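Local coordinates for protein ATP-dependent DNA ligase (Mycobacterium tuberculosis, PDB 6NHX) that joins DNA ends at the expense of ATP and, together with Ku, repairs double-strand breaks by non-homologous end joining, at residues Leu120-Tyr124 with Gln125-Lys129; Val276-Ser279 with Glu280-Pro283; Val83-Ser86 with Ser87-Ser91; Leu145-Asp149 with Gly150-Phe154. The protein carries 1 engineered substitution. All coordinates share one frame; numbering follows the deposited sequence.

Contact 1: residues Leu120-Tyr124 with Gln125-Lys129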
loop_
_atom_site.group_PDB
_atom_site.type_symbol
_atom_site.label_atom_id
_atom_site.label_comp_id
_atom_site.label_asym_id
_atom_site.label_seq_id
_atom_site.Cartn_x
_atom_site.Cartn_y
_atom_site.Cartn_z
ATOM N N LEU A 120 16.903 17.006 4.558
ATOM C CA LEU A 120 15.621 17.414 3.988
ATOM C C LEU A 120 15.785 18.384 2.825
ATOM O O LEU A 120 14.988 18.353 1.879
ATOM C CB LEU A 120 14.735 18.017 5.073
ATOM C CG LEU A 120 14.441 17.092 6.260
ATOM C CD1 LEU A 120 13.522 17.804 7.245
ATOM C CD2 LEU A 120 13.840 15.753 5.816
ATOM N N GLY A 121 16.789 19.250 2.874
ATOM C CA GLY A 121 17.026 20.212 1.819
ATOM C C GLY A 121 17.983 19.746 0.754
ATOM O O GLY A 121 18.299 20.504 -0.173
ATOM N N THR A 122 18.483 18.522 0.875
ATOM C CA THR A 122 19.357 17.934 -0.126
ATOM C C THR A 122 18.497 17.349 -1.246
ATOM O O THR A 122 17.440 16.769 -0.988
ATOM C CB THR A 122 20.194 16.843 0.538
ATOM O OG1 THR A 122 21.038 17.472 1.518
ATOM C CG2 THR A 122 21.047 16.105 -0.472
ATOM N N ARG A 123 18.937 17.521 -2.491
ATOM C CA ARG A 123 18.141 17.073 -3.633
ATOM C C ARG A 123 18.021 15.552 -3.635
ATOM O O ARG A 123 18.955 14.832 -3.253
ATOM C CB ARG A 123 18.816 17.494 -4.931
ATOM C CG ARG A 123 18.834 18.990 -5.176
ATOM C CD ARG A 123 19.894 19.342 -6.206
ATOM N NE ARG A 123 20.148 20.777 -6.263
ATOM C CZ ARG A 123 21.075 21.405 -5.547
ATOM N NH1 ARG A 123 21.851 20.733 -4.708
ATOM N NH2 ARG A 123 21.228 22.711 -5.669
ATOM N N TYR A 124 16.857 15.068 -4.105
ATOM C CA TYR A 124 16.591 13.638 -4.139
ATOM C C TYR A 124 17.747 12.864 -4.752
ATOM O O TYR A 124 18.150 11.822 -4.235
ATOM C CB TYR A 124 15.302 13.387 -4.934
ATOM C CG TYR A 124 15.049 11.926 -5.231
ATOM C CD1 TYR A 124 14.296 11.134 -4.363
ATOM C CD2 TYR A 124 15.584 11.327 -6.368
ATOM C CE1 TYR A 124 14.081 9.794 -4.617
ATOM C CE2 TYR A 124 15.382 9.976 -6.634
ATOM C CZ TYR A 124 14.616 9.220 -5.759
ATOM O OH TYR A 124 14.424 7.879 -6.030
ATOM N N GLN A 125 18.279 13.352 -5.875
ATOM C CA GLN A 125 19.330 12.619 -6.572
ATOM C C GLN A 125 20.516 12.367 -5.649
ATOM O O GLN A 125 21.122 11.287 -5.675
ATOM C CB GLN A 125 19.764 13.424 -7.794
ATOM C CG GLN A 125 20.930 12.834 -8.563
ATOM C CD GLN A 125 20.962 13.321 -9.995
ATOM O OE1 GLN A 125 19.990 13.166 -10.727
ATOM N NE2 GLN A 125 22.076 13.926 -10.397
ATOM N N ASP A 126 20.829 13.341 -4.797
ATOM C CA ASP A 126 21.966 13.217 -3.888
ATOM C C ASP A 126 21.620 12.377 -2.662
ATOM O O ASP A 126 22.462 11.610 -2.185
ATOM C CB ASP A 126 22.451 14.604 -3.471
ATOM C CG ASP A 126 22.865 15.453 -4.653
ATOM O OD1 ASP A 126 23.532 14.911 -5.551
ATOM O OD2 ASP A 126 22.533 16.660 -4.677
ATOM N N ARG A 127 20.402 12.518 -2.122
ATOM C CA ARG A 127 19.988 11.636 -1.034
ATOM C C ARG A 127 20.050 10.174 -1.471
ATOM O O ARG A 127 20.469 9.301 -0.698
ATOM C CB ARG A 127 18.580 11.971 -0.552
ATOM C CG ARG A 127 18.360 13.426 -0.139
ATOM C CD ARG A 127 17.091 13.577 0.707
ATOM N NE ARG A 127 15.882 13.062 0.037
ATOM C CZ ARG A 127 15.093 13.748 -0.785
ATOM N NH1 ARG A 127 15.370 15.006 -1.095
ATOM N NH2 ARG A 127 14.026 13.165 -1.308
ATOM N N ARG A 128 19.648 9.895 -2.718
ATOM C CA ARG A 128 19.644 8.531 -3.224
ATOM C C ARG A 128 21.052 7.958 -3.270
ATOM O O ARG A 128 21.274 6.809 -2.881
ATOM C CB ARG A 128 19.010 8.498 -4.615
ATOM C CG ARG A 128 17.507 8.477 -4.621
ATOM C CD ARG A 128 16.880 7.214 -4.020
ATOM N NE ARG A 128 17.373 5.972 -4.607
ATOM C CZ ARG A 128 16.716 4.812 -4.565
ATOM N NH1 ARG A 128 15.528 4.742 -3.979
ATOM N NH2 ARG A 128 17.254 3.725 -5.098
ATOM N N LYS A 129 22.017 8.740 -3.763
ATOM C CA LYS A 129 23.388 8.246 -3.827
ATOM C C LYS A 129 23.914 7.939 -2.433
ATOM O O LYS A 129 24.596 6.926 -2.224
ATOM C CB LYS A 129 24.289 9.243 -4.561
ATOM C CG LYS A 129 23.940 9.396 -6.033
ATOM C CD LYS A 129 25.045 8.904 -6.947
ATOM C CE LYS A 129 24.567 8.836 -8.394
ATOM N NZ LYS A 129 23.728 7.628 -8.654
HETATM O O HOH W 1 21.512 18.605 -3.061
#
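Arg128 lays its aliphatic stem over one face of the Tyr124 ring, one helical turn apart. Its CG sits 3.5 Å from the ring centroid, offset toward the rim near the hydroxyl, in a CH-pi contact, and its CD comes to 3.2 Å from Tyr124 OH. The two side chains run alongside in the same direction because Tyr124 carries CG anti to its backbone N (chi1 170°) while the Arg128 chain bends at both chi2 and chi3. Arg127 works differently: its guanidinium stands nearly perpendicular to the tyrosine ring, with one face over Tyr124 CA and an edge turned to the preceding loop. There NH1 donates in the guanidinium plane to Thr122 O at 2.7 Å. Behind these contacts is the first turn of the helix, with Arg123 at the N-cap position. Arg123 O accepts from Arg127 N at 3.0 Å and more weakly from Asp126 N, while Arg128 N reaches Tyr124 O at 2.9 Å. The opposite charges of Arg123 and Asp126 stop short of a salt bridge; one water links them, accepting from Arg123 N and NH1 and donating to Asp126 OD2. Thr122 CG2 packs on Asp126 CB at 3.6 Å. The polar ends are held from outside: Arg127 NE by a salt bridge to Asp110, Tyr124 OH by Glu29, Arg128 NH2 by Pro143 O. Helix 124-136 is thereby tied at its start to strands 105-114 and 26-31, one from each of two sheets of the nucleotidyltransferase domain.

Contact 2: residues Val276-Ser279 with Glu280-Pro283; sequences VRYS and EWTP
Tyr278 and Trp281 bring their rings together where strand 273-278 of the C-terminal OB domain runs out into the loop leading to its antiparallel partner, strand 291-295. From CB, Tyr278 turns its ring between its own backbone N and carbonyl carbon (chi1 71°), which carries it along the chain that follows. CD1 is the first ring atom to meet that chain, lying 3.4 Å from Glu280 N, and Glu280 CA sits at the ring edge in its plane. Further out, CE1 approaches Trp281 CD1 at 3.8 Å. CZ comes equally near Trp281 NE1, at 3.8 Å, and the hydroxyl ends 3.6 Å from the same nitrogen. The tyrosine ring and the five-membered indole ring meet obliquely, with centroids 4.9 Å apart and planes inclined at 57°. Trp281 holds CG beside its backbone N, and a chi2 of 91° turns the CD1-NE1 side of the indole toward the tyrosine. Gln192 of strand 190-201 and Leu287 of the following loop touch both side chains; Arg306 makes a cation-pi contact with the indole. The neighbouring backbone is tied to strand 190-201 through Ser279 O, which accepts from Asn190 ND2. Beside the rings, the Glu280 chain bends at chi2 and curls back over the preceding peptide, its CG 3.2 Å from Ser279 O.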
loop_
_atom_site.group_PDB
_atom_site.type_symbol
_atom_site.label_atom_id
_atom_site.label_comp_id
_atom_site.label_asym_id
_atom_site.label_seq_id
_atom_site.Cartn_x
_atom_site.Cartn_y
_atom_site.Cartn_z
ATOM N N VAL A 276 -10.531 -2.514 -4.779
ATOM C CA VAL A 276 -10.334 -3.573 -5.752
ATOM C C VAL A 276 -9.783 -2.980 -7.041
ATOM O O VAL A 276 -10.015 -1.810 -7.368
ATOM C CB VAL A 276 -11.630 -4.369 -5.999
ATOM C CG1 VAL A 276 -12.135 -4.979 -4.682
ATOM C CG2 VAL A 276 -12.675 -3.482 -6.598
ATOM N N ARG A 277 -9.031 -3.793 -7.765
ATOM C CA ARG A 277 -8.601 -3.466 -9.112
ATOM C C ARG A 277 -9.627 -4.010 -10.091
ATOM O O ARG A 277 -10.339 -4.965 -9.797
ATOM C CB ARG A 277 -7.262 -4.131 -9.402
ATOM C CG ARG A 277 -6.174 -3.836 -8.369
ATOM C CD ARG A 277 -4.908 -4.588 -8.711
ATOM N NE ARG A 277 -3.977 -4.636 -7.589
ATOM C CZ ARG A 277 -3.993 -5.580 -6.660
ATOM N NH1 ARG A 277 -4.890 -6.561 -6.709
ATOM N NH2 ARG A 277 -3.106 -5.536 -5.682
ATOM N N TYR A 278 -9.702 -3.390 -11.263
ATOM C CA TYR A 278 -10.657 -3.837 -12.265
ATOM C C TYR A 278 -10.178 -3.344 -13.617
ATOM O O TYR A 278 -9.392 -2.396 -13.712
ATOM C CB TYR A 278 -12.078 -3.323 -11.963
ATOM C CG TYR A 278 -12.228 -1.836 -12.183
ATOM C CD1 TYR A 278 -12.774 -1.338 -13.360
ATOM C CD2 TYR A 278 -11.808 -0.925 -11.220
ATOM C CE1 TYR A 278 -12.895 0.010 -13.567
ATOM C CE2 TYR A 278 -11.924 0.434 -11.420
ATOM C CZ TYR A 278 -12.469 0.897 -12.597
ATOM O OH TYR A 278 -12.582 2.251 -12.794
ATOM N N SER A 279 -10.683 -3.987 -14.672
ATOM C CA SER A 279 -10.378 -3.524 -16.019
ATOM C C SER A 279 -11.346 -2.426 -16.428
ATOM O O SER A 279 -10.948 -1.279 -16.658
ATOM C CB SER A 279 -10.423 -4.692 -17.008
ATOM O OG SER A 279 -11.663 -5.367 -16.931
ATOM N N GLU A 280 -12.632 -2.756 -16.501
ATOM C CA GLU A 280 -13.657 -1.801 -16.896
ATOM C C GLU A 280 -14.948 -2.158 -16.176
ATOM O O GLU A 280 -15.120 -3.276 -15.688
ATOM C CB GLU A 280 -13.922 -1.822 -18.414
ATOM C CG GLU A 280 -12.709 -1.569 -19.303
ATOM C CD GLU A 280 -12.158 -0.156 -19.170
ATOM O OE1 GLU A 280 -12.904 0.740 -18.720
ATOM O OE2 GLU A 280 -10.974 0.055 -19.513
ATOM N N TRP A 281 -15.861 -1.194 -16.121
ATOM C CA TRP A 281 -17.212 -1.470 -15.659
ATOM C C TRP A 281 -18.009 -2.090 -16.798
ATOM O O TRP A 281 -17.832 -1.726 -17.965
ATOM C CB TRP A 281 -17.905 -0.171 -15.244
ATOM C CG TRP A 281 -17.374 0.464 -13.993
ATOM C CD1 TRP A 281 -16.379 1.390 -13.909
ATOM C CD2 TRP A 281 -17.838 0.251 -12.652
ATOM N NE1 TRP A 281 -16.183 1.759 -12.598
ATOM C CE2 TRP A 281 -17.066 1.074 -11.807
ATOM C CE3 TRP A 281 -18.824 -0.562 -12.084
ATOM C CZ2 TRP A 281 -17.251 1.107 -10.424
ATOM C CZ3 TRP A 281 -19.010 -0.524 -10.711
ATOM C CH2 TRP A 281 -18.226 0.303 -9.898
ATOM N N THR A 282 -18.866 -3.046 -16.466
ATOM C CA THR A 282 -19.855 -3.476 -17.439
ATOM C C THR A 282 -20.994 -2.466 -17.473
ATOM O O THR A 282 -21.185 -1.699 -16.527
ATOM C CB THR A 282 -20.430 -4.833 -17.054
ATOM O OG1 THR A 282 -21.321 -4.664 -15.946
ATOM C CG2 THR A 282 -19.339 -5.825 -16.697
ATOM N N PRO A 283 -21.776 -2.443 -18.554
ATOM C CA PRO A 283 -22.930 -1.531 -18.590
ATOM C C PRO A 283 -23.949 -1.777 -17.481
ATOM O O PRO A 283 -24.684 -0.851 -17.125
ATOM C CB PRO A 283 -23.525 -1.762 -19.987
ATOM C CG PRO A 283 -22.997 -3.095 -20.418
ATOM C CD PRO A 283 -21.631 -3.194 -19.814
#

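Contact 3: residues Val83-Ser86 with Ser87-Ser91; sequences VLDS and SGVPS
A chi1 of 69° sets the Asp85 carboxylate between its own backbone N and carbonyl carbon, tucking OD1 inside the turn toward Ser87 and Val89. OD1 accepts from Val89 N at 2.9 Å, met from above the carboxylate plane, and weakly from Ser87 N. The main chain forms a type I turn from Asp85 to Gly88 followed by a G1 beta bulge: Gly88 N bonds Asp85 O at 2.9 Å, Asp85 N bonds Val89 O at 2.9 Å, and Gly88 takes the positive phi (80°) this bulge calls for. On the far side of the bridge from the turn, Ser91 N donates to Val83 O at 2.9 Å, and the CA atoms of Pro90 and Leu84 make CA-H...O contacts across the single bridge they share. Leu84 CD2 lies alongside the proline ring, 3.8 Å from Pro90 CD, and both residues rest on Trp107 of strand 105-114. Ser91 OG caps Gln94 N at the start of helix 92-96, so the turn delivers the chain into that helix. The Pro90 side chain is about 5 Å from that of Asp33, a manganese ligand in a near-identical protein. One water donates to Asp85 OD2; a second lies near both OD2 and Pro90 O, with more acceptors around it than protons. With backbone N-H groups gathered on OD1 and waters at OD2, the carboxylate is probably kept deprotonated as an acceptor within the turn.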
loop_
_atom_site.group_PDB
_atom_site.type_symbol
_atom_site.label_atom_id
_atom_site.label_comp_id
_atom_site.label_asym_id
_atom_site.label_seq_id
_atom_site.Cartn_x
_atom_site.Cartn_y
_atom_site.Cartn_z
ATOM N N VAL A 83 5.259 -7.358 3.024
ATOM C CA VAL A 83 5.209 -8.809 3.057
ATOM C C VAL A 83 5.138 -9.269 1.611
ATOM O O VAL A 83 4.260 -8.828 0.860
ATOM C CB VAL A 83 3.998 -9.325 3.861
ATOM C CG1 VAL A 83 3.832 -10.843 3.726
ATOM C CG2 VAL A 83 4.083 -8.915 5.318
ATOM N N LEU A 84 6.041 -10.161 1.226
ATOM C CA LEU A 84 6.137 -10.617 -0.152
ATOM C C LEU A 84 5.213 -11.805 -0.401
ATOM O O LEU A 84 5.100 -12.705 0.436
ATOM C CB LEU A 84 7.585 -11.004 -0.477
ATOM C CG LEU A 84 8.635 -9.929 -0.177
ATOM C CD1 LEU A 84 10.022 -10.375 -0.643
ATOM C CD2 LEU A 84 8.244 -8.588 -0.814
ATOM N N ASP A 85 4.547 -11.789 -1.557
ATOM C CA ASP A 85 3.704 -12.900 -1.988
ATOM C C ASP A 85 4.573 -14.009 -2.582
ATOM O O ASP A 85 5.804 -13.924 -2.604
ATOM C CB ASP A 85 2.575 -12.421 -2.904
ATOM C CG ASP A 85 3.060 -11.939 -4.271
ATOM O OD1 ASP A 85 4.219 -12.195 -4.660
ATOM O OD2 ASP A 85 2.240 -11.291 -4.967
ATOM N N SER A 86 3.936 -15.060 -3.099
ATOM C CA SER A 86 4.690 -16.185 -3.634
ATOM C C SER A 86 5.418 -15.851 -4.928
ATOM O O SER A 86 6.286 -16.629 -5.348
ATOM C CB SER A 86 3.776 -17.397 -3.839
ATOM O OG SER A 86 2.707 -17.081 -4.718
ATOM N N SER A 87 5.084 -14.734 -5.571
ATOM C CA SER A 87 5.825 -14.258 -6.731
ATOM C C SER A 87 6.927 -13.280 -6.359
ATOM O O SER A 87 7.569 -12.723 -7.255
ATOM C CB SER A 87 4.878 -13.603 -7.744
ATOM O OG SER A 87 3.737 -14.412 -7.982
ATOM N N GLY A 88 7.164 -13.058 -5.065
ATOM C CA GLY A 88 8.160 -12.108 -4.619
ATOM C C GLY A 88 7.741 -10.654 -4.649
ATOM O O GLY A 88 8.608 -9.777 -4.558
ATOM N N VAL A 89 6.448 -10.359 -4.762
ATOM C CA VAL A 89 5.989 -8.976 -4.897
ATOM C C VAL A 89 5.317 -8.542 -3.599
ATOM O O VAL A 89 4.534 -9.321 -3.036
ATOM C CB VAL A 89 5.039 -8.851 -6.095
ATOM C CG1 VAL A 89 4.459 -7.449 -6.166
ATOM C CG2 VAL A 89 5.768 -9.195 -7.382
ATOM N N PRO A 90 5.591 -7.343 -3.082
ATOM C CA PRO A 90 4.852 -6.856 -1.907
ATOM C C PRO A 90 3.351 -6.976 -2.110
ATOM O O PRO A 90 2.818 -6.668 -3.181
ATOM C CB PRO A 90 5.286 -5.394 -1.802
ATOM C CG PRO A 90 6.691 -5.404 -2.360
ATOM C CD PRO A 90 6.639 -6.392 -3.504
ATOM N N SER A 91 2.666 -7.474 -1.081
ATOM C CA SER A 91 1.219 -7.676 -1.111
ATOM C C SER A 91 0.584 -6.923 0.042
ATOM O O SER A 91 0.896 -7.190 1.207
ATOM C CB SER A 91 0.885 -9.161 -0.970
ATOM O OG SER A 91 -0.497 -9.343 -0.667
HETATM O O HOH W 2 3.267 -5.681 1.782
HETATM O O HOH W 3 1.425 -8.691 -4.383
HETATM O O HOH W 4 2.487 -11.268 -7.778
HETATM O O HOH W 5 2.100 -14.762 -5.937
#

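Contact 4: residues Leu145-Asp149 with Gly150-Phe154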
loop_
_atom_site.group_PDB
_atom_site.type_symbol
_atom_site.label_atom_id
_atom_site.label_comp_id
_atom_site.label_asym_id
_atom_site.label_seq_id
_atom_site.Cartn_x
_atom_site.Cartn_y
_atom_site.Cartn_z
ATOM N N LEU A 145 16.531 2.074 -8.733
ATOM C CA LEU A 145 15.669 2.855 -9.603
ATOM C C LEU A 145 15.404 2.097 -10.897
ATOM O O LEU A 145 16.191 1.238 -11.315
ATOM C CB LEU A 145 16.336 4.182 -9.933
ATOM C CG LEU A 145 16.632 5.113 -8.757
ATOM C CD1 LEU A 145 17.256 6.414 -9.254
ATOM C CD2 LEU A 145 15.353 5.395 -7.984
ATOM N N LEU A 146 14.288 2.429 -11.533
ATOM C CA LEU A 146 13.944 1.876 -12.828
ATOM C C LEU A 146 14.617 2.710 -13.915
ATOM O O LEU A 146 14.509 3.936 -13.896
ATOM C CB LEU A 146 12.423 1.909 -13.014
ATOM C CG LEU A 146 11.610 0.943 -12.140
ATOM C CD1 LEU A 146 10.177 1.388 -11.920
ATOM C CD2 LEU A 146 11.620 -0.435 -12.774
ATOM N N PRO A 147 15.315 2.093 -14.858
ATOM C CA PRO A 147 15.966 2.875 -15.911
ATOM C C PRO A 147 14.971 3.385 -16.943
ATOM O O PRO A 147 13.839 2.916 -17.060
ATOM C CB PRO A 147 16.942 1.874 -16.543
ATOM C CG PRO A 147 16.315 0.552 -16.301
ATOM C CD PRO A 147 15.637 0.660 -14.958
ATOM N N GLY A 148 15.425 4.390 -17.682
ATOM C CA GLY A 148 14.666 4.916 -18.795
ATOM C C GLY A 148 13.821 6.118 -18.440
ATOM O O GLY A 148 13.832 6.648 -17.328
ATOM N N ASP A 149 13.074 6.561 -19.445
ATOM C CA ASP A 149 12.070 7.594 -19.254
ATOM C C ASP A 149 10.814 6.966 -18.643
ATOM O O ASP A 149 10.769 5.768 -18.356
ATOM C CB ASP A 149 11.813 8.328 -20.571
ATOM C CG ASP A 149 13.046 9.096 -21.064
ATOM O OD1 ASP A 149 13.348 9.049 -22.279
ATOM O OD2 ASP A 149 13.725 9.738 -20.232
ATOM N N GLY A 150 9.774 7.776 -18.431
ATOM C CA GLY A 150 8.636 7.306 -17.655
ATOM C C GLY A 150 7.923 6.118 -18.278
ATOM O O GLY A 150 7.514 5.188 -17.569
ATOM N N ALA A 151 7.754 6.129 -19.601
ATOM C CA ALA A 151 7.063 5.020 -20.244
ATOM C C ALA A 151 7.858 3.726 -20.134
ATOM O O ALA A 151 7.275 2.654 -19.923
ATOM C CB ALA A 151 6.747 5.345 -21.703
ATOM N N GLN A 152 9.183 3.800 -20.304
ATOM C CA GLN A 152 10.001 2.600 -20.167
ATOM C C GLN A 152 9.983 2.100 -18.729
ATOM O O GLN A 152 9.867 0.895 -18.488
ATOM C CB GLN A 152 11.431 2.864 -20.646
ATOM C CG GLN A 152 12.393 1.726 -20.340
ATOM C CD GLN A 152 13.834 2.064 -20.671
ATOM O OE1 GLN A 152 14.735 1.886 -19.848
ATOM N NE2 GLN A 152 14.060 2.555 -21.883
ATOM N N ALA A 153 10.064 3.012 -17.761
ATOM C CA ALA A 153 10.035 2.602 -16.360
ATOM C C ALA A 153 8.702 1.952 -16.013
ATOM O O ALA A 153 8.655 0.918 -15.337
ATOM C CB ALA A 153 10.300 3.807 -15.460
ATOM N N PHE A 154 7.604 2.526 -16.515
ATOM C CA PHE A 154 6.282 1.964 -16.280
ATOM C C PHE A 154 6.185 0.576 -16.888
ATOM O O PHE A 154 5.617 -0.339 -16.281
ATOM C CB PHE A 154 5.246 2.913 -16.895
ATOM C CG PHE A 154 3.859 2.793 -16.315
ATOM C CD1 PHE A 154 2.796 2.431 -17.126
ATOM C CD2 PHE A 154 3.610 3.097 -14.983
ATOM C CE1 PHE A 154 1.500 2.343 -16.613
ATOM C CE2 PHE A 154 2.317 3.009 -14.467
ATOM C CZ PHE A 154 1.259 2.639 -15.296
#
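Ala153 backs onto the loop that precedes its helix, its N donating to Asp149 O at 2.9 Å in an almost straight bond (166°). The methyl group lies on the same carbonyl, with CB 3.5 Å from Asp149 O, and reaches across to Leu146, the two CB atoms being 3.8 Å apart. Leu146 CD1 also lies 3.8 Å from Ala153 O. Asp149 takes the N-cap position of helix 150-160, yet its side chain makes no capping bond. Instead its OD2 accepts from the backbone N of Ala23, tying the helix start to the chain just before strand 26-31. This is the opening turn of a helix in the nucleotidyltransferase domain of the ligase, entered through an extended loop after helix 124-136. Gln152 CG is anti to its backbone N (chi1 171°) and the chain continues extended, which carries the side chain back along the loop, where it crosses Pro147 at about a right angle. Its CG is 3.8 Å from Pro147 O and its CD 3.5 Å from Gly148 CA. Gly148, at a positive phi of 95°, presents bare backbone to that flat amide end. Phe28 of strand 26-31 touches both Leu146 and Ala153, while Trp162 and Val165 of strand 164-169 also touch Leu146.

Overall arrangement
Along the chain the order is contact 3, contact 1, contact 4, contact 2. The first three belong to the nucleotidyltransferase domain, each with a side chain within about 9 Å of the bound ATP; contact 2 lies in the C-terminal OB domain, its Tyr278 side chain about 13 Å from ATP, and about 39 Å separates its centre from that of contact 1. Contacts 1 and 4 touch, Leu145 packing on Tyr124 and Arg128 between successive helices 124-136 and 150-160. Contact 3, the turn between strand 74-82 and helix 92-96, comes within about 7 Å of contact 2 at nearest atoms without touching. Such proximity of the two domains is consistent with the closed form.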